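Local atomic coordinates of histidine kinase (Synechocystis sp., PDB entry 5DFY), a protein that probably acts as a two-component histidine kinase, sensing light through the phycocyanobilin-binding GAF domain that forms this chain. Residues Arg149-Thr153 against Trp177-Ile182; Leu152-Val156 against Leu185-Ala189; Pro155-Gly159 against Leu192-Tyr197. One frame throughout, in Å; residues are numbered along the deposited sequence.

Contact 1 of 3, residues Arg149-Thr153 against Trp177-Ile182; sequences RAFLT and WQAREI. With CYC (phycocyanobilin), chain B.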
loop_
_atom_site.group_PDB
_atom_site.type_symbol
_atom_site.label_atom_id
_atom_site.label_comp_id
_atom_site.label_asym_id
_atom_site.label_seq_id
_atom_site.Cartn_x
_atom_site.Cartn_y
_atom_site.Cartn_z
ATOM N N ARG A 149 5.454 -1.113 31.235
ATOM C CA ARG A 149 4.945 -2.207 32.048
ATOM C C ARG A 149 4.087 -3.167 31.233
ATOM O O ARG A 149 3.989 -4.343 31.555
ATOM C CB ARG A 149 4.131 -1.670 33.214
ATOM C CG ARG A 149 3.594 -2.748 34.158
ATOM C CD ARG A 149 4.724 -3.494 34.883
ATOM N NE ARG A 149 4.155 -4.542 35.713
ATOM C CZ ARG A 149 3.619 -4.330 36.913
ATOM N NH1 ARG A 149 3.608 -3.114 37.453
ATOM N NH2 ARG A 149 3.091 -5.344 37.578
ATOM N N ALA A 150 3.429 -2.637 30.201
ATOM C CA ALA A 150 2.539 -3.422 29.327
ATOM C C ALA A 150 2.639 -2.798 27.952
ATOM O O ALA A 150 2.787 -1.590 27.861
ATOM C CB ALA A 150 1.101 -3.395 29.800
ATOM N N PHE A 151 2.583 -3.589 26.878
ATOM C CA PHE A 151 2.664 -2.988 25.544
ATOM C C PHE A 151 1.836 -3.726 24.527
ATOM O O PHE A 151 1.577 -4.913 24.651
ATOM C CB PHE A 151 4.119 -2.888 25.058
ATOM C CG PHE A 151 4.801 -4.196 24.769
ATOM C CD1 PHE A 151 4.658 -4.814 23.530
ATOM C CD2 PHE A 151 5.639 -4.778 25.708
ATOM C CE1 PHE A 151 5.302 -6.013 23.246
ATOM C CE2 PHE A 151 6.297 -5.977 25.430
ATOM C CZ PHE A 151 6.128 -6.598 24.199
ATOM N N LEU A 152 1.461 -2.994 23.496
ATOM C CA LEU A 152 0.768 -3.551 22.353
ATOM C C LEU A 152 1.469 -2.959 21.122
ATOM O O LEU A 152 1.398 -1.745 20.902
ATOM C CB LEU A 152 -0.706 -3.190 22.403
ATOM C CG LEU A 152 -1.576 -3.466 21.177
ATOM C CD1 LEU A 152 -1.389 -4.828 20.618
ATOM C CD2 LEU A 152 -3.018 -3.203 21.534
ATOM N N THR A 153 2.174 -3.790 20.350
ATOM C CA THR A 153 2.995 -3.281 19.269
ATOM C C THR A 153 2.586 -3.996 17.987
ATOM O O THR A 153 2.524 -5.218 17.940
ATOM C CB THR A 153 4.502 -3.442 19.614
ATOM O OG1 THR A 153 4.772 -2.652 20.785
ATOM C CG2 THR A 153 5.406 -2.968 18.492
ATOM N N TRP A 177 -4.821 -6.391 27.570
ATOM C CA TRP A 177 -5.237 -5.859 26.288
ATOM C C TRP A 177 -6.382 -6.682 25.709
ATOM O O TRP A 177 -6.276 -7.900 25.629
ATOM C CB TRP A 177 -4.071 -5.849 25.315
ATOM C CG TRP A 177 -2.865 -5.066 25.792
ATOM C CD1 TRP A 177 -1.720 -5.575 26.335
ATOM C CD2 TRP A 177 -2.689 -3.647 25.747
ATOM N NE1 TRP A 177 -0.837 -4.561 26.618
ATOM C CE2 TRP A 177 -1.414 -3.369 26.265
ATOM C CE3 TRP A 177 -3.489 -2.581 25.315
ATOM C CZ2 TRP A 177 -0.921 -2.075 26.372
ATOM C CZ3 TRP A 177 -2.996 -1.305 25.425
ATOM C CH2 TRP A 177 -1.723 -1.061 25.933
ATOM N N GLN A 178 -7.466 -6.011 25.326
ATOM C CA GLN A 178 -8.642 -6.683 24.794
ATOM C C GLN A 178 -8.436 -6.967 23.314
ATOM O O GLN A 178 -7.771 -6.212 22.623
ATOM C CB GLN A 178 -9.896 -5.839 24.985
ATOM C CG GLN A 178 -10.235 -5.473 26.438
ATOM C CD GLN A 178 -10.320 -6.685 27.376
ATOM O OE1 GLN A 178 -9.771 -6.668 28.482
ATOM N NE2 GLN A 178 -11.016 -7.734 26.939
ATOM N N ALA A 179 -9.016 -8.063 22.838
ATOM C CA ALA A 179 -8.897 -8.446 21.436
ATOM C C ALA A 179 -9.306 -7.299 20.518
ATOM O O ALA A 179 -8.718 -7.103 19.454
ATOM C CB ALA A 179 -9.737 -9.682 21.150
ATOM N N ARG A 180 -10.316 -6.544 20.936
ATOM C CA ARG A 180 -10.804 -5.414 20.154
ATOM C C ARG A 180 -9.731 -4.340 20.012
ATOM O O ARG A 180 -9.509 -3.810 18.923
ATOM C CB ARG A 180 -12.061 -4.821 20.794
ATOM C CG ARG A 180 -12.429 -3.441 20.276
ATOM C CD ARG A 180 -13.555 -2.827 21.093
ATOM N NE ARG A 180 -13.189 -2.672 22.498
ATOM C CZ ARG A 180 -12.687 -1.558 23.021
ATOM N NH1 ARG A 180 -12.490 -0.494 22.256
ATOM N NH2 ARG A 180 -12.384 -1.508 24.311
ATOM N N GLU A 181 -9.068 -4.024 21.120
ATOM C CA GLU A 181 -8.009 -3.009 21.121
ATOM C C GLU A 181 -6.884 -3.398 20.168
ATOM O O GLU A 181 -6.325 -2.548 19.453
ATOM C CB GLU A 181 -7.470 -2.808 22.548
ATOM C CG GLU A 181 -8.481 -2.127 23.461
ATOM C CD GLU A 181 -8.107 -2.169 24.932
ATOM O OE1 GLU A 181 -7.503 -3.165 25.376
ATOM O OE2 GLU A 181 -8.429 -1.188 25.631
ATOM N N ILE A 182 -6.518 -4.678 20.176
ATOM C CA ILE A 182 -5.511 -5.198 19.257
ATOM C C ILE A 182 -5.983 -4.979 17.827
ATOM O O ILE A 182 -5.222 -4.515 16.965
ATOM C CB ILE A 182 -5.227 -6.693 19.515
ATOM C CG1 ILE A 182 -4.685 -6.891 20.931
ATOM C CG2 ILE A 182 -4.239 -7.211 18.500
ATOM C CD1 ILE A 182 -4.563 -8.376 21.319
HETATM C CHA CYC B . 11.741 -9.458 21.061
HETATM N NA CYC B . 11.867 -6.929 20.867
HETATM C C1A CYC B . 11.241 -8.253 20.748
HETATM C C2A CYC B . 9.860 -8.021 20.206
HETATM C C3A CYC B . 9.663 -6.604 20.008
HETATM C C4A CYC B . 10.902 -5.931 20.429
HETATM C CMA CYC B . 8.406 -5.981 19.459
HETATM C CAA CYC B . 8.891 -9.137 19.857
HETATM C CBA CYC B . 9.390 -9.570 18.461
HETATM C CGA CYC B . 8.687 -10.768 17.824
HETATM O O1A CYC B . 7.965 -11.501 18.537
HETATM O O2A CYC B . 8.843 -11.054 16.587
HETATM C CHB CYC B . 11.284 -4.492 20.384
HETATM N NB CYC B . 9.096 -3.508 21.117
HETATM C C1B CYC B . 10.431 -3.485 20.458
HETATM C C2B CYC B . 10.661 -2.136 19.927
HETATM C C3B CYC B . 9.549 -1.339 20.231
HETATM C C4B CYC B . 8.560 -2.133 20.991
HETATM C CMB CYC B . 11.917 -1.737 19.182
HETATM C CAB CYC B . 9.359 0.129 19.867
HETATM C CBB CYC B . 8.238 0.273 18.848
HETATM O OB CYC B . 7.485 -1.804 21.435
HETATM N NC CYC B . 16.056 -6.580 22.866
HETATM C C1C CYC B . 16.694 -5.660 23.392
HETATM C C2C CYC B . 18.240 -6.241 23.868
HETATM C C3C CYC B . 18.441 -7.299 23.129
HETATM C C4C CYC B . 16.946 -7.851 22.857
HETATM C CMC CYC B . 19.311 -5.094 23.772
HETATM C CAC CYC B . 19.380 -8.484 23.733
HETATM C CBC CYC B . 20.819 -8.025 23.693
HETATM O OC CYC B . 16.322 -4.516 23.562
HETATM C CHD CYC B . 16.618 -9.117 22.563
HETATM N ND CYC B . 14.193 -8.799 21.749
HETATM C C1D CYC B . 15.233 -9.558 22.211
HETATM C C2D CYC B . 14.831 -10.857 22.328
HETATM C C3D CYC B . 13.537 -10.922 21.926
HETATM C C4D CYC B . 13.144 -9.637 21.563
HETATM C CMD CYC B . 15.737 -11.982 22.809
HETATM C CAD CYC B . 12.677 -12.160 21.877
HETATM C CBD CYC B . 11.775 -12.234 23.091
HETATM C CGD CYC B . 12.612 -12.433 24.343
HETATM O O1D CYC B . 12.740 -11.511 25.193
HETATM O O2D CYC B . 13.203 -13.529 24.551
#

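Contact 2 of 3, residues Leu152-Val156 against Leu185-Ala189; sequences LTVPV and LHQIA. With CYC (phycocyanobilin), chain B.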
loop_
_atom_site.group_PDB
_atom_site.type_symbol
_atom_site.label_atom_id
_atom_site.label_comp_id
_atom_site.label_asym_id
_atom_site.label_seq_id
_atom_site.Cartn_x
_atom_site.Cartn_y
_atom_site.Cartn_z
ATOM N N LEU A 152 1.461 -2.994 23.496
ATOM C CA LEU A 152 0.768 -3.551 22.353
ATOM C C LEU A 152 1.469 -2.959 21.122
ATOM O O LEU A 152 1.398 -1.745 20.902
ATOM C CB LEU A 152 -0.706 -3.190 22.403
ATOM C CG LEU A 152 -1.576 -3.466 21.177
ATOM C CD1 LEU A 152 -1.389 -4.828 20.618
ATOM C CD2 LEU A 152 -3.018 -3.203 21.534
ATOM N N THR A 153 2.174 -3.790 20.350
ATOM C CA THR A 153 2.995 -3.281 19.269
ATOM C C THR A 153 2.586 -3.996 17.987
ATOM O O THR A 153 2.524 -5.218 17.940
ATOM C CB THR A 153 4.502 -3.442 19.614
ATOM O OG1 THR A 153 4.772 -2.652 20.785
ATOM C CG2 THR A 153 5.406 -2.968 18.492
ATOM N N VAL A 154 2.256 -3.197 16.972
ATOM C CA VAL A 154 1.706 -3.693 15.701
ATOM C C VAL A 154 2.556 -3.209 14.534
ATOM O O VAL A 154 3.300 -2.241 14.651
ATOM C CB VAL A 154 0.253 -3.255 15.501
ATOM C CG1 VAL A 154 -0.602 -3.695 16.648
ATOM C CG2 VAL A 154 0.144 -1.752 15.338
ATOM N N PRO A 155 2.456 -3.887 13.380
ATOM C CA PRO A 155 3.272 -3.494 12.238
ATOM C C PRO A 155 2.680 -2.371 11.410
ATOM O O PRO A 155 1.457 -2.277 11.307
ATOM C CB PRO A 155 3.331 -4.781 11.395
ATOM C CG PRO A 155 2.128 -5.525 11.753
ATOM C CD PRO A 155 1.696 -5.127 13.134
ATOM N N VAL A 156 3.546 -1.536 10.842
ATOM C CA VAL A 156 3.148 -0.496 9.914
ATOM C C VAL A 156 3.684 -0.862 8.535
ATOM O O VAL A 156 4.910 -0.811 8.317
ATOM C CB VAL A 156 3.691 0.875 10.336
ATOM C CG1 VAL A 156 3.222 1.927 9.355
ATOM C CG2 VAL A 156 3.245 1.228 11.749
ATOM N N LEU A 185 -5.840 -1.159 16.906
ATOM C CA LEU A 185 -4.509 -0.599 16.682
ATOM C C LEU A 185 -3.928 -1.128 15.373
ATOM O O LEU A 185 -3.252 -0.405 14.638
ATOM C CB LEU A 185 -3.575 -0.896 17.853
ATOM C CG LEU A 185 -2.261 -0.118 17.799
ATOM C CD1 LEU A 185 -2.503 1.369 17.814
ATOM C CD2 LEU A 185 -1.386 -0.512 18.965
ATOM N N HIS A 186 -4.219 -2.389 15.072
ATOM C CA HIS A 186 -3.792 -2.995 13.813
ATOM C C HIS A 186 -4.292 -2.160 12.621
ATOM O O HIS A 186 -3.534 -1.881 11.691
ATOM C CB HIS A 186 -4.314 -4.439 13.710
ATOM C CG HIS A 186 -3.804 -5.177 12.508
ATOM N ND1 HIS A 186 -2.789 -6.098 12.574
ATOM C CD2 HIS A 186 -4.185 -5.117 11.211
ATOM C CE1 HIS A 186 -2.531 -6.556 11.352
ATOM N NE2 HIS A 186 -3.373 -5.990 10.516
ATOM N N GLN A 187 -5.551 -1.732 12.667
ATOM C CA GLN A 187 -6.091 -0.920 11.576
ATOM C C GLN A 187 -5.566 0.523 11.581
ATOM O O GLN A 187 -5.361 1.109 10.519
ATOM C CB GLN A 187 -7.616 -0.905 11.607
ATOM C CG GLN A 187 -8.255 -2.262 11.294
ATOM C CD GLN A 187 -7.716 -2.877 10.019
ATOM O OE1 GLN A 187 -7.470 -2.187 9.022
ATOM N NE2 GLN A 187 -7.485 -4.183 10.054
ATOM N N ILE A 188 -5.383 1.109 12.761
ATOM C CA ILE A 188 -4.796 2.446 12.823
ATOM C C ILE A 188 -3.413 2.423 12.168
ATOM O O ILE A 188 -3.025 3.345 11.431
ATOM C CB ILE A 188 -4.713 2.957 14.289
ATOM C CG1 ILE A 188 -6.120 3.220 14.798
ATOM C CG2 ILE A 188 -3.867 4.236 14.383
ATOM C CD1 ILE A 188 -6.201 3.556 16.246
ATOM N N ALA A 189 -2.659 1.358 12.406
ATOM C CA ALA A 189 -1.351 1.244 11.783
ATOM C C ALA A 189 -1.459 1.047 10.260
ATOM O O ALA A 189 -0.692 1.627 9.515
ATOM C CB ALA A 189 -0.541 0.098 12.411
HETATM C CHA CYC B . 11.741 -9.458 21.061
HETATM N NA CYC B . 11.867 -6.929 20.867
HETATM C C1A CYC B . 11.241 -8.253 20.748
HETATM C C2A CYC B . 9.860 -8.021 20.206
HETATM C C3A CYC B . 9.663 -6.604 20.008
HETATM C C4A CYC B . 10.902 -5.931 20.429
HETATM C CMA CYC B . 8.406 -5.981 19.459
HETATM C CAA CYC B . 8.891 -9.137 19.857
HETATM C CBA CYC B . 9.390 -9.570 18.461
HETATM C CGA CYC B . 8.687 -10.768 17.824
HETATM O O1A CYC B . 7.965 -11.501 18.537
HETATM O O2A CYC B . 8.843 -11.054 16.587
HETATM C CHB CYC B . 11.284 -4.492 20.384
HETATM N NB CYC B . 9.096 -3.508 21.117
HETATM C C1B CYC B . 10.431 -3.485 20.458
HETATM C C2B CYC B . 10.661 -2.136 19.927
HETATM C C3B CYC B . 9.549 -1.339 20.231
HETATM C C4B CYC B . 8.560 -2.133 20.991
HETATM C CMB CYC B . 11.917 -1.737 19.182
HETATM C CAB CYC B . 9.359 0.129 19.867
HETATM C CBB CYC B . 8.238 0.273 18.848
HETATM O OB CYC B . 7.485 -1.804 21.435
HETATM N NC CYC B . 16.056 -6.580 22.866
HETATM C C1C CYC B . 16.694 -5.660 23.392
HETATM C C2C CYC B . 18.240 -6.241 23.868
HETATM C C3C CYC B . 18.441 -7.299 23.129
HETATM C C4C CYC B . 16.946 -7.851 22.857
HETATM C CMC CYC B . 19.311 -5.094 23.772
HETATM C CAC CYC B . 19.380 -8.484 23.733
HETATM C CBC CYC B . 20.819 -8.025 23.693
HETATM O OC CYC B . 16.322 -4.516 23.562
HETATM C CHD CYC B . 16.618 -9.117 22.563
HETATM N ND CYC B . 14.193 -8.799 21.749
HETATM C C1D CYC B . 15.233 -9.558 22.211
HETATM C C2D CYC B . 14.831 -10.857 22.328
HETATM C C3D CYC B . 13.537 -10.922 21.926
HETATM C C4D CYC B . 13.144 -9.637 21.563
HETATM C CMD CYC B . 15.737 -11.982 22.809
HETATM C CAD CYC B . 12.677 -12.160 21.877
HETATM C CBD CYC B . 11.775 -12.234 23.091
HETATM C CGD CYC B . 12.612 -12.433 24.343
HETATM O O1D CYC B . 12.740 -11.511 25.193
HETATM O O2D CYC B . 13.203 -13.529 24.551
HETATM O O HOH W 1 -1.011 -3.580 11.624
#

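Contact 3 of 3, residues Pro155-Gly159 against Leu192-Tyr197; sequences PVFVG and LGVAVY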
loop_
_atom_site.group_PDB
_atom_site.type_symbol
_atom_site.label_atom_id
_atom_site.label_comp_id
_atom_site.label_asym_id
_atom_site.label_seq_id
_atom_site.Cartn_x
_atom_site.Cartn_y
_atom_site.Cartn_z
ATOM N N PRO A 155 2.456 -3.887 13.380
ATOM C CA PRO A 155 3.272 -3.494 12.238
ATOM C C PRO A 155 2.680 -2.371 11.410
ATOM O O PRO A 155 1.457 -2.277 11.307
ATOM C CB PRO A 155 3.331 -4.781 11.395
ATOM C CG PRO A 155 2.128 -5.525 11.753
ATOM C CD PRO A 155 1.696 -5.127 13.134
ATOM N N VAL A 156 3.546 -1.536 10.842
ATOM C CA VAL A 156 3.148 -0.496 9.914
ATOM C C VAL A 156 3.684 -0.862 8.535
ATOM O O VAL A 156 4.910 -0.811 8.317
ATOM C CB VAL A 156 3.691 0.875 10.336
ATOM C CG1 VAL A 156 3.222 1.927 9.355
ATOM C CG2 VAL A 156 3.245 1.228 11.749
ATOM N N PHE A 157 2.783 -1.211 7.619
ATOM C CA PHE A 157 3.140 -1.499 6.235
ATOM C C PHE A 157 2.881 -0.290 5.366
ATOM O O PHE A 157 1.814 0.320 5.433
ATOM C CB PHE A 157 2.369 -2.705 5.690
ATOM C CG PHE A 157 2.997 -4.013 6.041
ATOM C CD1 PHE A 157 2.843 -4.539 7.307
ATOM C CD2 PHE A 157 3.772 -4.702 5.114
ATOM C CE1 PHE A 157 3.445 -5.729 7.667
ATOM C CE2 PHE A 157 4.374 -5.901 5.466
ATOM C CZ PHE A 157 4.208 -6.410 6.736
ATOM N N VAL A 158 3.898 0.059 4.591
ATOM C CA VAL A 158 3.849 1.173 3.659
ATOM C C VAL A 158 3.956 0.537 2.297
ATOM O O VAL A 158 5.006 0.009 1.919
ATOM C CB VAL A 158 4.967 2.181 3.932
ATOM C CG1 VAL A 158 5.114 3.231 2.818
ATOM C CG2 VAL A 158 4.702 2.863 5.268
ATOM N N GLY A 159 2.845 0.534 1.563
ATOM C CA GLY A 159 2.835 -0.169 0.300
ATOM C C GLY A 159 3.092 -1.623 0.576
ATOM O O GLY A 159 2.412 -2.229 1.402
ATOM N N LEU A 192 -2.070 4.451 8.931
ATOM C CA LEU A 192 -0.840 5.233 8.998
ATOM C C LEU A 192 0.065 4.905 7.811
ATOM O O LEU A 192 0.638 5.790 7.175
ATOM C CB LEU A 192 -0.096 4.978 10.307
ATOM C CG LEU A 192 1.314 5.555 10.391
ATOM C CD1 LEU A 192 1.302 7.082 10.274
ATOM C CD2 LEU A 192 1.927 5.117 11.719
ATOM N N GLY A 193 0.213 3.611 7.523
ATOM C CA GLY A 193 1.084 3.180 6.453
ATOM C C GLY A 193 0.620 3.697 5.099
ATOM O O GLY A 193 1.432 4.104 4.258
ATOM N N VAL A 194 -0.693 3.666 4.877
ATOM C CA VAL A 194 -1.262 4.223 3.651
ATOM C C VAL A 194 -1.024 5.732 3.582
ATOM O O VAL A 194 -0.686 6.249 2.532
ATOM C CB VAL A 194 -2.775 3.915 3.552
ATOM C CG1 VAL A 194 -3.461 4.820 2.541
ATOM C CG2 VAL A 194 -2.985 2.480 3.199
ATOM N N ALA A 195 -1.180 6.446 4.700
ATOM C CA ALA A 195 -0.920 7.888 4.704
ATOM C C ALA A 195 0.529 8.184 4.369
ATOM O O ALA A 195 0.822 9.124 3.641
ATOM C CB ALA A 195 -1.282 8.494 6.055
ATOM N N VAL A 196 1.458 7.406 4.924
ATOM C CA VAL A 196 2.861 7.595 4.618
ATOM C C VAL A 196 3.122 7.348 3.130
ATOM O O VAL A 196 3.789 8.137 2.478
ATOM C CB VAL A 196 3.761 6.687 5.499
ATOM C CG1 VAL A 196 5.189 6.725 5.047
ATOM C CG2 VAL A 196 3.654 7.140 6.958
ATOM N N TYR A 197 2.562 6.276 2.579
ATOM C CA TYR A 197 2.850 5.977 1.183
ATOM C C TYR A 197 2.246 7.046 0.268
ATOM O O TYR A 197 2.892 7.466 -0.682
ATOM C CB TYR A 197 2.343 4.575 0.802
ATOM C CG TYR A 197 2.869 4.080 -0.525
ATOM C CD1 TYR A 197 4.203 4.241 -0.879
ATOM C CD2 TYR A 197 2.058 3.408 -1.388
ATOM C CE1 TYR A 197 4.683 3.788 -2.082
ATOM C CE2 TYR A 197 2.530 2.942 -2.596
ATOM C CZ TYR A 197 3.843 3.124 -2.929
ATOM O OH TYR A 197 4.309 2.669 -4.140
#

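Contact 1 of 3, residues Arg149-Thr153 against Trp177-Ile182
In the GAF fold an antiparallel sheet is backed by helices, and this contact lies where strand 150-158 meets the residues that lead into helix 179-203. L152 and W177 carry it. L152 CB stands 3.9 Å from the centroid of the six-membered ring of W177, only 8° off the ring normal, which marks a CH-pi contact over the face. The leucine has CG anti to its backbone N (chi1 169°), a turn that sends CD1 to I182 CG1 of the helix (3.9 Å) and CD2 to W177 CE3 (3.9 Å). A150 CB approaches the indole obliquely, 3.9 Å from W177 NE1. F151 O is also near, 3.1 Å from W177 NE1, but the angle is too poor for a hydrogen bond; the indole N-H is instead bonded to V127 O of strand 125-127. The ring thus combines a leucine over one face, A150 beside it, and an N-H bonded to strand 125-127. Q178 occupies the N-cap position. Its backbone N donates an almost straight bond (174°) to E181 OE1 at 2.8 Å, while E181 OE2 forms a salt bridge with R175.

Contact 2 of 3, residues Leu152-Val156 against Leu185-Ala189
V154 projects from strand 150-158 of the GAF sheet into its interface with helix 179-203. From CB, which points at the helix, the side chain forks. CG1 goes to the leucine, 4.0 Å from L185 CD2, whereas CG2 lies between the backbone N and carbonyl carbon (CG1 at chi1 -56°) and presses on A189 CB at 3.5 Å, with L185 O close by. The short strand and helix axes approach to 7.6 Å at 31°, a near-parallel run in which the alternate strand residues L152 and V154 face L185, and A189, one turn on, meets V154, P155 O and V156. L185 slides alongside L152 in the opposite sense, its CD2 coming 3.7 Å from L152 CG.

T153, on the other side of the strand, serves the chromophore. Its OG1, placed beside the backbone N (chi1 -62°), donates to the carbonyl oxygen OB of phycocyanobilin over 2.9 Å. A valine here would probably leave OB without this donor and the terminal bilin ring less firmly fixed.

One water bridges strand and helix. It donates to P155 O at 2.8 Å and to H186 O at 3.0 Å, using both hydrogens, and it sits above the centre of the H186 imidazole. The same P155 O also has the methyl of A189 against it, A189 CB lying 3.3 Å away.

Contact 3 of 3, residues Pro155-Gly159 against Leu192-Tyr197
F157 O receives a CA-H...O contact from G193, with the oxygen 3.1 Å from G193 CA and an angle of 148° at the hydrogen. The absence of a side chain permits this approach: a beta carbon built on G193 would fall 1.8 Å from F157 O, a plain clash. With no beta carbon in the way, the axes of strand 155-158 and helix 192-197 come within 6.5 Å, at 32° between their directions.

Two valines flank the glycine. V156 CG1 rests 3.8 Å from G193 CA, and its CG2 leans toward the L192 methyl CD2. V158 has CG1 anti to its backbone N (chi1 169°), which carries that methyl to the tyrosine, 3.7 Å from Y197 CB; its other branch, CG2, lies 3.6 Å from G193 O and also touches V196 CG1. G193 O is at the same time the acceptor for Y197 N within the helix. G159, with positive phi, brings its CA 4.0 Å from Y197 CD2, over one face of the phenol ring and offset toward the rim.

L192 and V196 also pack on helix 50-66, while V156 and V158 touch W163 of the adjacent strand 161-170. Y197 packs on V194 of the second subunit, another copy of this protein, placing this end of the strand-helix layer beside the dimer interface.

The three contacts are successive steps along a single pairing, strand 150-158 with helix 179-203. Between centres, contact 2 lies about 10 Å from each of the other two, which are about 20 Å apart. The elements converge along the way: nearest CA-CA separations shrink from 7.2 Å at L152 and I182, through 5.9 Å at V154 and H186, to 4.4 Å at V158 and G193. Contacts 1 and 2 share L152 and the bilin-binding T153, so the strand packs on the helix while also lining the phycocyanobilin pocket. Contact 3 holds no listed bilin-binding residue; the side chain of V156, which it shares with contact 2, is about 9 Å from the chromophore at the nearest atoms.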